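Local coordinates for protein dehydrogenase (Sinorhizobium meliloti, PDB 3UOE) that probably acts as an oxidoreductase of the LDH2/MDH2 family, which takes in malate and L-lactate dehydrogenases, at residues 52-57 against 143-148; 58-63 against 339-344; 168-173 against 244-249; 220-223 against 229-232. All blocks are in the same frame, centred on the assembly; numbering follows the deposited sequence.

How the interactions relate
The four contacts form two groups. Interactions 1 and 2 share helix 46-61 and have centres about 13 Å apart. They touch: R62 forms a salt bridge with E148, and L57 packs on I341. Their segments alternate along the chain. Helix 46-61 meets helix 144-152 in one and strand 341-344 in the other, bringing distant parts of the sequence together. Interactions 3 and 4 are the second group, centres about 14 Å apart, where V223 packs on H168 and T173. Interaction 4 falls in the sequence between the two halves of interaction 3. The groups do not touch; their centres lie about 27 to 31 Å apart. Of the four, interaction 3 lies beside the second subunit.

Interaction 1 (52-57 against 143-148); sequences QANLLL and LAYYAE
Y145 carries its CG anti to the backbone N (chi1 -172°), and this turns its ring toward L55 on the neighbouring helix. L55 holds a chi1 that lies off the staggered positions, and both its methyls reach the tyrosine. The contact is a helix-helix crossing. Helix 46-61 and helix 144-152 meet steeply, with the short segments running at 107° and their axes 11.1 Å apart at closest approach. At this spacing the contact is made by side chains, chiefly L55 and Y145.

L55 CD2 sits almost exactly over the ring centre. It lies 3.5 Å from the centroid of the Y145 ring and only 8° off the ring normal, a face-on CH-pi contact. The other methyl, CD1, goes to the root of the same side chain, 3.5 Å from Y145 CB. L55 is thus seated against both the ring and the base of Y145.

Y146 closes in from another direction, its side chain crossing L55 at about a right angle. Its hydroxyl is hydrogen-bonded to M140 O, which fixes that end of the ring. P110 of helix 109-127 touches both L55 and Y146. N54 adds a looser touch, with its CB 4.0 Å from Y145 OH, while its OD1 accepts from R50 and R32. On the Y146 side, the nearest approach is from L55 CG to Y146 OH, at 3.7 Å.

Interaction 2 (58-63 against 339-344); sequences EAELRG and TGIELP
I341 packs against one side of helix 46-61 near its C-terminal end, and its CD1 does most of the touching. I341 CD1 lies 3.7 Å from L61 CD2 and 3.9 Å from E60 CB. Both side chains cross I341 at about a right angle. The other branch of I341, CG2, also faces E60, 4.1 Å from E60 CB. P28 and L31 of helix 28-41 add to the apolar cover over I341.

The other part is polar and has no direct contact closer than 4.4 Å, E60 OE1 to E342 O. The E60 chain bends at chi2 (-70°), and a water bridges the two oxygens. The water donates to E60 OE1 and to E342 O, 2.6 Å each. E342 is exposed, and its CB points away from the helix. Strand 341-344 pairs with strand 23-26 through backbone bonds, and a Schellman motif with G63 as C-prime residue ends the helix.

Two oxygens that both need donors are therefore joined by one water that supplies both hydrogens. E60 OE2 accepts from L69 N as well, and this pattern of donors is consistent with an ionised carboxylate.

Interaction 3 (168-173 against 244-249); sequences HPFGGT and FGDAKG
F170 lays one face of its ring over the backbone at A247. The amide N of A247 stands 3.6 Å above the ring plane, offset toward the rim. A247 CB reaches the same face, 4.2 Å from the centroid of the F170 ring and 25° off the normal, a CH-pi contact. D246 CB approaches obliquely, 3.6 Å from F170 CE1. The D246 carboxylate plane is turned 59° from the ring. All three touching residues are exposed.

The F170 side chain extends from the backbone with CG opposite N (chi1 -178°), which puts the ring over A247. The backbone is held by a bond from G172 N to P169 O, 3.0 Å. H168 ND1 also donates to P169 O, at 2.8 Å, from the opposite face of the carbonyl plane. Two bonds grip this oxygen. Y250, further along helix 246-264, touches both P169 and F170.

The second subunit touches both segments: R314 NE of that subunit hydrogen-bonds T173 OG1, and its A198 O accepts from K248 NZ. The loop contains a type II beta turn from P169 to G172, with G171 in the third position, resting on the N-terminal part of helix 246-264 beside the dimer interface.

Interaction 4 (220-223 against 229-232); sequences GWAV and ATTD
A beta hairpin joins strand 222-223 to strand 229-230, and A222 and T230 face each other across it. Strand 222-223 is the middle strand of a small three-stranded antiparallel sheet, with 229-230 at one edge and 240-241 at the other. V223 pairs by its backbone with A240. One direct backbone bond links the two segments. It runs from T230 N to A222 O at 3.2 Å; it is long, and the pairing is loose. In the other direction a water stands in. The water accepts from A222 N at 2.9 Å and donates to T230 O at 2.8 Å, so one water bridges the two backbones there.

The next pair, V223 and A229, is non-hydrogen-bonded and close, with CA atoms 4.1 Å apart. Their side chains diverge, but V223 CG1 still lies 3.8 Å from A229 N. A222 and T230 project to one face of the sheet, where A236 and A235 of the short helix 233-237 pack on them.

T230 has OG1 anti to its backbone N (chi1 178°), and its methyl lies between that N and the carbonyl carbon. T230 CG2 is thereby brought to 3.6 Å from V223 C. The hydroxyl serves the turn that follows the strand. D232, the N-cap of helix 233-237, bonds H234 N through OD1. D232 N donates to T230 OG1 at 2.8 Å, closing an ST turn.

Interaction 1 (52-57 against 143-148)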
# COMPACT_ATOMS: atom_id res chain seq x y z
N GLN A 52 16.79 -6.72 -18.99
CA GLN A 52 16.80 -5.26 -18.87
C GLN A 52 16.09 -4.58 -20.03
O GLN A 52 15.41 -3.57 -19.84
CB GLN A 52 18.23 -4.71 -18.75
CG GLN A 52 18.28 -3.18 -18.68
CD GLN A 52 17.66 -2.62 -17.39
OE1 GLN A 52 18.28 -2.67 -16.32
NE2 GLN A 52 16.44 -2.09 -17.50
N ALA A 53 16.26 -5.12 -21.24
CA ALA A 53 15.59 -4.54 -22.40
C ALA A 53 14.08 -4.78 -22.35
O ALA A 53 13.29 -3.90 -22.68
CB ALA A 53 16.19 -5.10 -23.68
N ASN A 54 13.67 -5.98 -21.94
CA ASN A 54 12.25 -6.32 -21.82
C ASN A 54 11.53 -5.41 -20.84
O ASN A 54 10.40 -4.99 -21.09
CB ASN A 54 12.06 -7.79 -21.40
CG ASN A 54 12.34 -8.77 -22.54
OD1 ASN A 54 12.46 -8.38 -23.70
ND2 ASN A 54 12.44 -10.05 -22.19
N LEU A 55 12.18 -5.08 -19.73
CA LEU A 55 11.62 -4.13 -18.78
C LEU A 55 11.21 -2.81 -19.42
O LEU A 55 10.12 -2.29 -19.16
CB LEU A 55 12.59 -3.85 -17.63
CG LEU A 55 12.24 -4.55 -16.32
CD1 LEU A 55 10.88 -4.06 -15.80
CD2 LEU A 55 12.25 -6.07 -16.49
N LEU A 56 12.09 -2.26 -20.24
CA LEU A 56 11.88 -0.96 -20.86
C LEU A 56 10.88 -1.06 -22.01
O LEU A 56 10.02 -0.20 -22.18
CB LEU A 56 13.21 -0.38 -21.34
CG LEU A 56 14.30 -0.23 -20.26
CD1 LEU A 56 15.51 0.53 -20.79
CD2 LEU A 56 13.76 0.47 -18.98
N LEU A 57 10.98 -2.12 -22.80
CA LEU A 57 10.05 -2.35 -23.91
C LEU A 57 8.62 -2.60 -23.42
O LEU A 57 7.65 -2.11 -24.03
CB LEU A 57 10.53 -3.52 -24.77
CG LEU A 57 11.30 -3.14 -26.04
CD1 LEU A 57 10.33 -2.72 -27.12
CD2 LEU A 57 12.32 -2.03 -25.78
N LEU A 143 7.45 -1.50 -11.96
CA LEU A 143 7.28 -2.57 -10.98
C LEU A 143 6.20 -3.59 -11.35
O LEU A 143 6.22 -4.71 -10.85
CB LEU A 143 7.01 -1.99 -9.59
CG LEU A 143 8.07 -1.03 -9.02
CD1 LEU A 143 7.87 -0.81 -7.52
CD2 LEU A 143 9.48 -1.56 -9.30
N ALA A 144 5.28 -3.22 -12.23
CA ALA A 144 4.23 -4.14 -12.67
C ALA A 144 4.84 -5.41 -13.26
O ALA A 144 4.26 -6.50 -13.15
CB ALA A 144 3.28 -3.46 -13.68
N TYR A 145 6.01 -5.27 -13.88
CA TYR A 145 6.69 -6.39 -14.52
C TYR A 145 6.91 -7.53 -13.51
O TYR A 145 6.64 -8.69 -13.81
CB TYR A 145 8.03 -5.93 -15.10
CG TYR A 145 8.72 -6.98 -15.95
CD1 TYR A 145 9.49 -7.98 -15.37
CD2 TYR A 145 8.60 -6.97 -17.34
CE1 TYR A 145 10.12 -8.95 -16.14
CE2 TYR A 145 9.23 -7.93 -18.12
CZ TYR A 145 9.99 -8.92 -17.51
OH TYR A 145 10.61 -9.87 -18.29
N TYR A 146 7.39 -7.17 -12.33
CA TYR A 146 7.69 -8.13 -11.27
C TYR A 146 6.40 -8.64 -10.63
O TYR A 146 6.24 -9.85 -10.45
CB TYR A 146 8.63 -7.51 -10.23
CG TYR A 146 9.78 -6.75 -10.87
CD1 TYR A 146 10.80 -7.43 -11.55
CD2 TYR A 146 9.82 -5.37 -10.82
CE1 TYR A 146 11.85 -6.73 -12.15
CE2 TYR A 146 10.86 -4.66 -11.41
CZ TYR A 146 11.87 -5.34 -12.08
OH TYR A 146 12.90 -4.63 -12.65
N ALA A 147 5.49 -7.73 -10.30
CA ALA A 147 4.18 -8.13 -9.75
C ALA A 147 3.49 -9.14 -10.67
O ALA A 147 2.91 -10.12 -10.21
CB ALA A 147 3.28 -6.90 -9.53
N GLU A 148 3.57 -8.89 -11.97
CA GLU A 148 2.93 -9.76 -12.94
C GLU A 148 3.61 -11.11 -12.99
O GLU A 148 2.94 -12.14 -13.10
CB GLU A 148 2.95 -9.11 -14.32
CG GLU A 148 2.20 -9.89 -15.38
CD GLU A 148 2.20 -9.18 -16.72
OE1 GLU A 148 3.26 -9.15 -17.38
OE2 GLU A 148 1.14 -8.65 -17.10

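Interaction 2 (58-63 against 339-344)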
# COMPACT_ATOMS: atom_id res chain seq x y z
N GLU A 58 8.48 -3.34 -22.33
CA GLU A 58 7.16 -3.58 -21.76
C GLU A 58 6.54 -2.27 -21.28
O GLU A 58 5.35 -2.04 -21.46
CB GLU A 58 7.22 -4.61 -20.62
CG GLU A 58 7.44 -6.05 -21.06
CD GLU A 58 6.32 -6.60 -21.94
OE1 GLU A 58 5.15 -6.21 -21.78
OE2 GLU A 58 6.61 -7.45 -22.81
N ALA A 59 7.36 -1.42 -20.67
CA ALA A 59 6.91 -0.09 -20.29
C ALA A 59 6.39 0.69 -21.51
O ALA A 59 5.26 1.18 -21.49
CB ALA A 59 8.03 0.69 -19.59
N GLU A 60 7.22 0.78 -22.55
CA GLU A 60 6.83 1.41 -23.81
C GLU A 60 5.52 0.82 -24.35
O GLU A 60 4.58 1.55 -24.62
CB GLU A 60 7.92 1.23 -24.87
CG GLU A 60 9.24 1.89 -24.54
CD GLU A 60 9.17 3.41 -24.60
OE1 GLU A 60 8.10 3.96 -24.93
OE2 GLU A 60 10.20 4.05 -24.33
N LEU A 61 5.47 -0.50 -24.47
CA LEU A 61 4.29 -1.18 -25.04
C LEU A 61 3.02 -0.90 -24.24
O LEU A 61 1.92 -0.87 -24.80
CB LEU A 61 4.52 -2.69 -25.14
CG LEU A 61 5.55 -3.24 -26.12
CD1 LEU A 61 5.86 -4.71 -25.81
CD2 LEU A 61 5.11 -3.07 -27.58
N ARG A 62 3.17 -0.71 -22.93
CA ARG A 62 2.02 -0.54 -22.05
C ARG A 62 1.61 0.92 -21.84
O ARG A 62 0.73 1.21 -21.03
CB ARG A 62 2.27 -1.22 -20.70
CG ARG A 62 2.41 -2.72 -20.81
CD ARG A 62 2.90 -3.34 -19.52
NE ARG A 62 2.54 -4.75 -19.47
CZ ARG A 62 3.40 -5.75 -19.37
NH1 ARG A 62 4.70 -5.49 -19.26
NH2 ARG A 62 2.97 -7.00 -19.35
N GLY A 63 2.25 1.82 -22.56
CA GLY A 63 1.93 3.24 -22.45
C GLY A 63 2.55 3.92 -21.24
O GLY A 63 2.01 4.90 -20.73
N THR A 339 0.83 -2.24 -33.82
CA THR A 339 1.06 -1.01 -34.57
C THR A 339 2.47 -0.46 -34.40
O THR A 339 2.90 0.39 -35.18
CB THR A 339 0.05 0.06 -34.14
OG1 THR A 339 0.40 0.55 -32.84
CG2 THR A 339 -1.34 -0.52 -34.08
N GLY A 340 3.18 -0.93 -33.38
CA GLY A 340 4.53 -0.45 -33.12
C GLY A 340 4.63 0.51 -31.94
O GLY A 340 3.62 0.94 -31.38
N ILE A 341 5.87 0.85 -31.57
CA ILE A 341 6.15 1.78 -30.50
C ILE A 341 6.50 3.18 -31.02
O ILE A 341 7.33 3.33 -31.93
CB ILE A 341 7.30 1.25 -29.62
CG1 ILE A 341 6.80 0.13 -28.71
CG2 ILE A 341 7.93 2.37 -28.79
CD1 ILE A 341 7.89 -0.80 -28.25
N GLU A 342 5.88 4.20 -30.46
CA GLU A 342 6.27 5.57 -30.78
C GLU A 342 7.25 6.10 -29.76
O GLU A 342 6.95 6.16 -28.57
CB GLU A 342 5.05 6.49 -30.85
CG GLU A 342 3.98 6.01 -31.81
CD GLU A 342 3.29 7.15 -32.53
OE1 GLU A 342 3.17 8.25 -31.93
OE2 GLU A 342 2.86 6.95 -33.69
N LEU A 343 8.44 6.48 -30.20
CA LEU A 343 9.34 7.18 -29.31
C LEU A 343 9.83 8.48 -29.95
O LEU A 343 9.85 8.61 -31.17
CB LEU A 343 10.50 6.30 -28.85
CG LEU A 343 11.57 5.96 -29.87
CD1 LEU A 343 12.63 5.05 -29.26
CD2 LEU A 343 10.90 5.30 -31.04
N PRO A 344 10.18 9.46 -29.10
CA PRO A 344 10.69 10.75 -29.57
C PRO A 344 11.89 10.56 -30.48
O PRO A 344 12.79 9.78 -30.13
CB PRO A 344 11.11 11.43 -28.26
CG PRO A 344 10.15 10.86 -27.24
CD PRO A 344 9.95 9.43 -27.65
O HOH W 1 7.89 6.26 -26.16

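Interaction 3 (168-173 against 244-249)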
# COMPACT_ATOMS: atom_id res chain seq x y z
N HIS A 168 6.99 16.37 -2.53
CA HIS A 168 6.84 17.08 -1.26
C HIS A 168 5.75 16.45 -0.41
O HIS A 168 4.84 15.83 -0.94
CB HIS A 168 6.56 18.57 -1.47
CG HIS A 168 5.32 18.87 -2.24
ND1 HIS A 168 4.05 18.68 -1.71
CD2 HIS A 168 5.14 19.38 -3.48
CE1 HIS A 168 3.15 19.05 -2.60
NE2 HIS A 168 3.78 19.48 -3.68
N PRO A 169 5.85 16.60 0.91
CA PRO A 169 4.76 16.10 1.76
C PRO A 169 3.49 16.89 1.50
O PRO A 169 3.55 18.00 0.96
CB PRO A 169 5.26 16.37 3.18
CG PRO A 169 6.73 16.69 3.04
CD PRO A 169 6.89 17.29 1.69
N PHE A 170 2.35 16.33 1.87
CA PHE A 170 1.12 17.08 1.89
C PHE A 170 1.30 18.23 2.88
O PHE A 170 1.75 18.02 4.01
CB PHE A 170 -0.04 16.16 2.30
CG PHE A 170 -1.37 16.83 2.30
CD1 PHE A 170 -2.04 17.08 1.12
CD2 PHE A 170 -1.97 17.22 3.49
CE1 PHE A 170 -3.28 17.71 1.12
CE2 PHE A 170 -3.21 17.84 3.51
CZ PHE A 170 -3.87 18.09 2.32
N GLY A 171 1.00 19.46 2.46
CA GLY A 171 1.19 20.62 3.31
C GLY A 171 2.58 21.23 3.26
O GLY A 171 2.83 22.26 3.90
N GLY A 172 3.48 20.60 2.51
CA GLY A 172 4.86 21.07 2.36
C GLY A 172 5.19 21.31 0.90
O GLY A 172 4.43 20.93 0.02
N THR A 173 6.33 21.95 0.63
CA THR A 173 6.65 22.31 -0.74
C THR A 173 8.07 21.95 -1.14
O THR A 173 8.54 22.37 -2.21
CB THR A 173 6.43 23.82 -1.00
OG1 THR A 173 7.27 24.59 -0.13
CG2 THR A 173 4.96 24.20 -0.77
N PHE A 244 -0.22 11.87 -4.70
CA PHE A 244 -1.59 11.66 -5.17
C PHE A 244 -2.46 11.50 -3.94
O PHE A 244 -1.96 11.20 -2.86
CB PHE A 244 -1.69 10.41 -6.03
CG PHE A 244 -2.12 9.20 -5.28
CD1 PHE A 244 -1.23 8.51 -4.48
CD2 PHE A 244 -3.44 8.75 -5.35
CE1 PHE A 244 -1.63 7.39 -3.77
CE2 PHE A 244 -3.85 7.64 -4.65
CZ PHE A 244 -2.94 6.95 -3.86
N GLY A 245 -3.76 11.72 -4.09
CA GLY A 245 -4.71 11.45 -3.02
C GLY A 245 -4.46 12.24 -1.75
O GLY A 245 -4.80 11.79 -0.66
N ASP A 246 -3.86 13.42 -1.87
CA ASP A 246 -3.69 14.31 -0.73
C ASP A 246 -3.00 13.64 0.47
O ASP A 246 -1.98 12.98 0.32
CB ASP A 246 -5.04 14.92 -0.33
CG ASP A 246 -5.69 15.72 -1.46
OD1 ASP A 246 -4.99 16.52 -2.13
OD2 ASP A 246 -6.92 15.57 -1.68
N ALA A 247 -3.55 13.82 1.67
CA ALA A 247 -2.89 13.36 2.88
C ALA A 247 -2.74 11.84 2.89
O ALA A 247 -1.80 11.30 3.48
CB ALA A 247 -3.63 13.84 4.12
N LYS A 248 -3.66 11.16 2.24
CA LYS A 248 -3.67 9.71 2.22
C LYS A 248 -2.55 9.16 1.34
O LYS A 248 -1.83 8.23 1.73
CB LYS A 248 -5.03 9.19 1.76
CG LYS A 248 -6.13 9.41 2.78
CD LYS A 248 -7.46 8.86 2.28
CE LYS A 248 -8.46 8.75 3.42
NZ LYS A 248 -9.61 7.89 3.03
N GLY A 249 -2.40 9.74 0.15
CA GLY A 249 -1.32 9.34 -0.74
C GLY A 249 0.03 9.69 -0.15
O GLY A 249 1.01 8.97 -0.35

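Interaction 4 (220-223 against 229-232)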
# COMPACT_ATOMS: atom_id res chain seq x y z
N GLY A 220 -0.89 21.94 -10.68
CA GLY A 220 -1.15 20.99 -9.61
C GLY A 220 -0.19 19.81 -9.54
O GLY A 220 -0.14 19.12 -8.53
N TRP A 221 0.57 19.58 -10.60
CA TRP A 221 1.54 18.49 -10.58
C TRP A 221 2.70 18.82 -9.65
O TRP A 221 3.13 17.98 -8.86
CB TRP A 221 2.08 18.20 -11.99
CG TRP A 221 1.15 17.38 -12.85
CD1 TRP A 221 -0.14 17.08 -12.58
CD2 TRP A 221 1.46 16.80 -14.12
NE1 TRP A 221 -0.67 16.33 -13.60
CE2 TRP A 221 0.29 16.15 -14.56
CE3 TRP A 221 2.60 16.77 -14.93
CZ2 TRP A 221 0.23 15.46 -15.78
CZ3 TRP A 221 2.53 16.09 -16.15
CH2 TRP A 221 1.35 15.44 -16.56
N ALA A 222 3.19 20.05 -9.75
CA ALA A 222 4.47 20.40 -9.14
C ALA A 222 4.56 21.85 -8.68
O ALA A 222 3.76 22.70 -9.06
CB ALA A 222 5.61 20.09 -10.10
N VAL A 223 5.57 22.11 -7.84
CA VAL A 223 5.92 23.47 -7.45
C VAL A 223 7.37 23.65 -7.84
O VAL A 223 8.08 22.67 -8.05
CB VAL A 223 5.78 23.69 -5.93
CG1 VAL A 223 4.33 23.59 -5.52
CG2 VAL A 223 6.64 22.69 -5.15
N ALA A 229 3.62 27.06 -6.98
CA ALA A 229 2.97 26.27 -8.03
C ALA A 229 3.50 26.67 -9.40
O ALA A 229 3.62 27.85 -9.71
CB ALA A 229 1.47 26.44 -7.97
N THR A 230 3.82 25.68 -10.23
CA THR A 230 4.35 25.97 -11.55
C THR A 230 3.76 25.08 -12.64
O THR A 230 3.42 23.92 -12.40
CB THR A 230 5.87 25.79 -11.58
OG1 THR A 230 6.34 26.03 -12.91
CG2 THR A 230 6.24 24.36 -11.15
N THR A 231 3.66 25.63 -13.85
CA THR A 231 3.28 24.85 -15.03
C THR A 231 4.47 24.66 -15.95
O THR A 231 4.32 24.16 -17.06
CB THR A 231 2.17 25.54 -15.84
OG1 THR A 231 2.55 26.89 -16.13
CG2 THR A 231 0.84 25.52 -15.07
N ASP A 232 5.64 25.07 -15.48
CA ASP A 232 6.87 25.00 -16.27
C ASP A 232 7.63 23.73 -15.90
O ASP A 232 8.08 23.58 -14.77
CB ASP A 232 7.71 26.25 -16.00
CG ASP A 232 9.03 26.25 -16.76
OD1 ASP A 232 9.43 25.20 -17.30
OD2 ASP A 232 9.67 27.32 -16.81
O HOH W 2 1.96 21.55 -11.90